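Local structure of uncharacterized protein (Legionella pneumophila subsp. pneumophila, 5DGG) at residues A[63-68]-A[95-100]. The protein is of unknown function but probably serves as an effector related to the ubiquitin-specific cysteine proteases of the pathogen. Sequence-based numbering, arbitrary orientation. Where two conformers were deposited one is given.
Sequences HWRGVY and AVLDDY
Leu97 pushes its CD1 methyl against the aliphatic part of Arg65, where it touches both CB, at 3.7 Å, and CD, at 3.8 Å. The Arg65 chain is extended from CG to NE (chi2 178°, chi3 -175°), so it presents a straight methylene flank to the leucine, whose CG lies 3.9 Å from Arg65 CD. The same CD1 reaches further along that face of the strand, meeting Val67 CG2 at 4.0 Å; Leu97 thus fits beside the alternate side chains Arg65 and Val67, both directed toward the 95-100 segment, and Val59 and Arg30 touch it as well. A chi4 of 89° turns the guanidinium plane about perpendicular to the plane of Arg65 CG, CD and NE. His63 CD2 lies 3.4 Å above the centre of one guanidinium face. Val96 CG1 is over the opposite face, with Arg65 CZ at 3.3 Å, but Val96 was modelled in two conformers, which makes this close approach doubtful. Strand 65-70 is the middle strand of the five-stranded mixed sheet, in a domain assigned to the CA clan of papain-like cysteine peptidases; residues 95-97 and the first part of the 98-108 helix region pack on one side of it, while Tyr68 lies on the other, its OH hydrogen-bonded to Ser140 OG of helix 132-146. Asp87 receives both polar ends, with OD2 in a salt bridge to Arg65 NE and OD1 hydrogen-bonded to His63 NE2; this shared carboxylate probably fixes the rotation of the guanidinium and keeps it nearly parallel to the imidazole, which lies over its face.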
loop_
_atom_site.group_PDB
_atom_site.type_symbol
_atom_site.label_atom_id
_atom_site.label_comp_id
_atom_site.label_asym_id
_atom_site.label_seq_id
_atom_site.Cartn_x
_atom_site.Cartn_y
_atom_site.Cartn_z
ATOM N N HIS A 63 0.224 10.889 -6.466
ATOM C CA HIS A 63 -0.875 9.974 -6.578
ATOM C C HIS A 63 -0.511 8.612 -5.904
ATOM O O HIS A 63 -0.141 7.680 -6.593
ATOM C CB HIS A 63 -1.182 9.792 -8.076
ATOM C CG HIS A 63 -2.434 9.016 -8.368
ATOM N ND1 HIS A 63 -3.489 9.542 -9.087
ATOM C CD2 HIS A 63 -2.820 7.771 -7.999
ATOM C CE1 HIS A 63 -4.430 8.630 -9.206
ATOM N NE2 HIS A 63 -4.057 7.554 -8.538
ATOM N N TRP A 64 -0.629 8.533 -4.580
ATOM C CA TRP A 64 -0.275 7.333 -3.826
ATOM C C TRP A 64 -1.050 6.133 -4.317
ATOM O O TRP A 64 -2.239 6.234 -4.638
ATOM C CB TRP A 64 -0.533 7.537 -2.325
ATOM C CG TRP A 64 0.427 8.565 -1.742
ATOM C CD1 TRP A 64 0.158 9.885 -1.456
ATOM C CD2 TRP A 64 1.772 8.341 -1.387
ATOM N NE1 TRP A 64 1.278 10.501 -0.953
ATOM C CE2 TRP A 64 2.285 9.573 -0.881
ATOM C CE3 TRP A 64 2.600 7.229 -1.429
ATOM C CZ2 TRP A 64 3.598 9.715 -0.453
ATOM C CZ3 TRP A 64 3.890 7.357 -0.955
ATOM C CH2 TRP A 64 4.395 8.608 -0.497
ATOM N N ARG A 65 -0.341 5.023 -4.423
ATOM C CA ARG A 65 -0.893 3.734 -4.747
ATOM C C ARG A 65 -0.345 2.673 -3.791
ATOM O O ARG A 65 0.647 2.876 -3.089
ATOM C CB ARG A 65 -0.559 3.376 -6.205
ATOM C CG ARG A 65 -1.232 4.256 -7.247
ATOM C CD ARG A 65 -0.803 3.867 -8.651
ATOM N NE ARG A 65 -1.347 4.764 -9.651
ATOM C CZ ARG A 65 -0.767 5.893 -10.083
ATOM N NH1 ARG A 65 0.399 6.313 -9.639
ATOM N NH2 ARG A 65 -1.376 6.611 -10.991
ATOM N N GLY A 66 -1.017 1.545 -3.729
ATOM C CA GLY A 66 -0.598 0.465 -2.860
ATOM C C GLY A 66 -0.234 -0.785 -3.621
ATOM O O GLY A 66 -0.834 -1.108 -4.636
ATOM N N VAL A 67 0.826 -1.437 -3.173
ATOM C CA VAL A 67 1.268 -2.682 -3.709
ATOM C C VAL A 67 1.217 -3.739 -2.621
ATOM O O VAL A 67 1.824 -3.549 -1.536
ATOM C CB VAL A 67 2.723 -2.533 -4.195
ATOM C CG1 VAL A 67 3.310 -3.874 -4.617
ATOM C CG2 VAL A 67 2.791 -1.515 -5.285
ATOM N N TYR A 68 0.546 -4.845 -2.889
ATOM C CA TYR A 68 0.353 -5.933 -1.911
ATOM C C TYR A 68 0.777 -7.254 -2.506
ATOM O O TYR A 68 0.126 -7.772 -3.432
ATOM C CB TYR A 68 -1.101 -5.985 -1.385
ATOM C CG TYR A 68 -1.554 -4.626 -1.027
ATOM C CD1 TYR A 68 -1.301 -4.132 0.222
ATOM C CD2 TYR A 68 -2.231 -3.819 -1.938
ATOM C CE1 TYR A 68 -1.647 -2.857 0.561
ATOM C CE2 TYR A 68 -2.576 -2.541 -1.615
ATOM C CZ TYR A 68 -2.265 -2.055 -0.372
ATOM O OH TYR A 68 -2.650 -0.790 0.026
ATOM N N ALA A 95 -2.224 0.322 -13.859
ATOM C CA ALA A 95 -1.362 -0.129 -14.967
ATOM C C ALA A 95 -0.021 0.577 -14.952
ATOM O O ALA A 95 1.006 0.017 -15.355
ATOM C CB ALA A 95 -2.068 0.093 -16.309
ATOM N N VAL A 96 -0.021 1.776 -14.404
ATOM C CA VAL A 96 1.184 2.564 -14.335
ATOM C C VAL A 96 2.260 1.892 -13.453
ATOM O O VAL A 96 3.439 2.204 -13.555
ATOM C CB VAL A 96 0.824 4.005 -13.883
ATOM C CG1 VAL A 96 0.701 4.113 -12.372
ATOM C CG2 VAL A 96 1.817 5.001 -14.417
ATOM N N LEU A 97 1.871 0.949 -12.593
ATOM C CA LEU A 97 2.823 0.244 -11.742
ATOM C C LEU A 97 3.275 -1.105 -12.242
ATOM O O LEU A 97 4.169 -1.677 -11.618
ATOM C CB LEU A 97 2.284 0.044 -10.305
ATOM C CG LEU A 97 2.081 1.327 -9.488
ATOM C CD1 LEU A 97 1.586 0.980 -8.106
ATOM C CD2 LEU A 97 3.330 2.147 -9.381
ATOM N N ASP A 98 2.702 -1.626 -13.325
ATOM C CA ASP A 98 3.000 -3.012 -13.735
ATOM C C ASP A 98 4.489 -3.202 -13.983
ATOM O O ASP A 98 5.123 -4.076 -13.389
ATOM C CB ASP A 98 2.230 -3.435 -14.988
ATOM C CG ASP A 98 0.735 -3.598 -14.761
ATOM O OD1 ASP A 98 0.237 -3.470 -13.611
ATOM O OD2 ASP A 98 -0.007 -3.799 -15.758
ATOM N N ASP A 99 5.074 -2.345 -14.819
ATOM C CA ASP A 99 6.480 -2.493 -15.207
ATOM C C ASP A 99 7.397 -2.228 -14.057
ATOM O O ASP A 99 8.380 -2.922 -13.896
ATOM C CB ASP A 99 6.843 -1.489 -16.298
ATOM C CG ASP A 99 6.364 -1.922 -17.657
ATOM O OD1 ASP A 99 6.503 -3.131 -17.983
ATOM O OD2 ASP A 99 5.836 -1.053 -18.392
ATOM N N TYR A 100 7.041 -1.199 -13.291
ATOM C CA TYR A 100 7.795 -0.751 -12.144
ATOM C C TYR A 100 7.948 -1.856 -11.146
ATOM O O TYR A 100 9.070 -2.151 -10.706
ATOM C CB TYR A 100 7.131 0.466 -11.476
ATOM C CG TYR A 100 7.881 1.004 -10.276
ATOM C CD1 TYR A 100 9.075 1.719 -10.447
ATOM C CD2 TYR A 100 7.425 0.809 -8.982
ATOM C CE1 TYR A 100 9.760 2.217 -9.352
ATOM C CE2 TYR A 100 8.112 1.294 -7.887
ATOM C CZ TYR A 100 9.283 2.019 -8.097
ATOM O OH TYR A 100 10.012 2.505 -7.059
#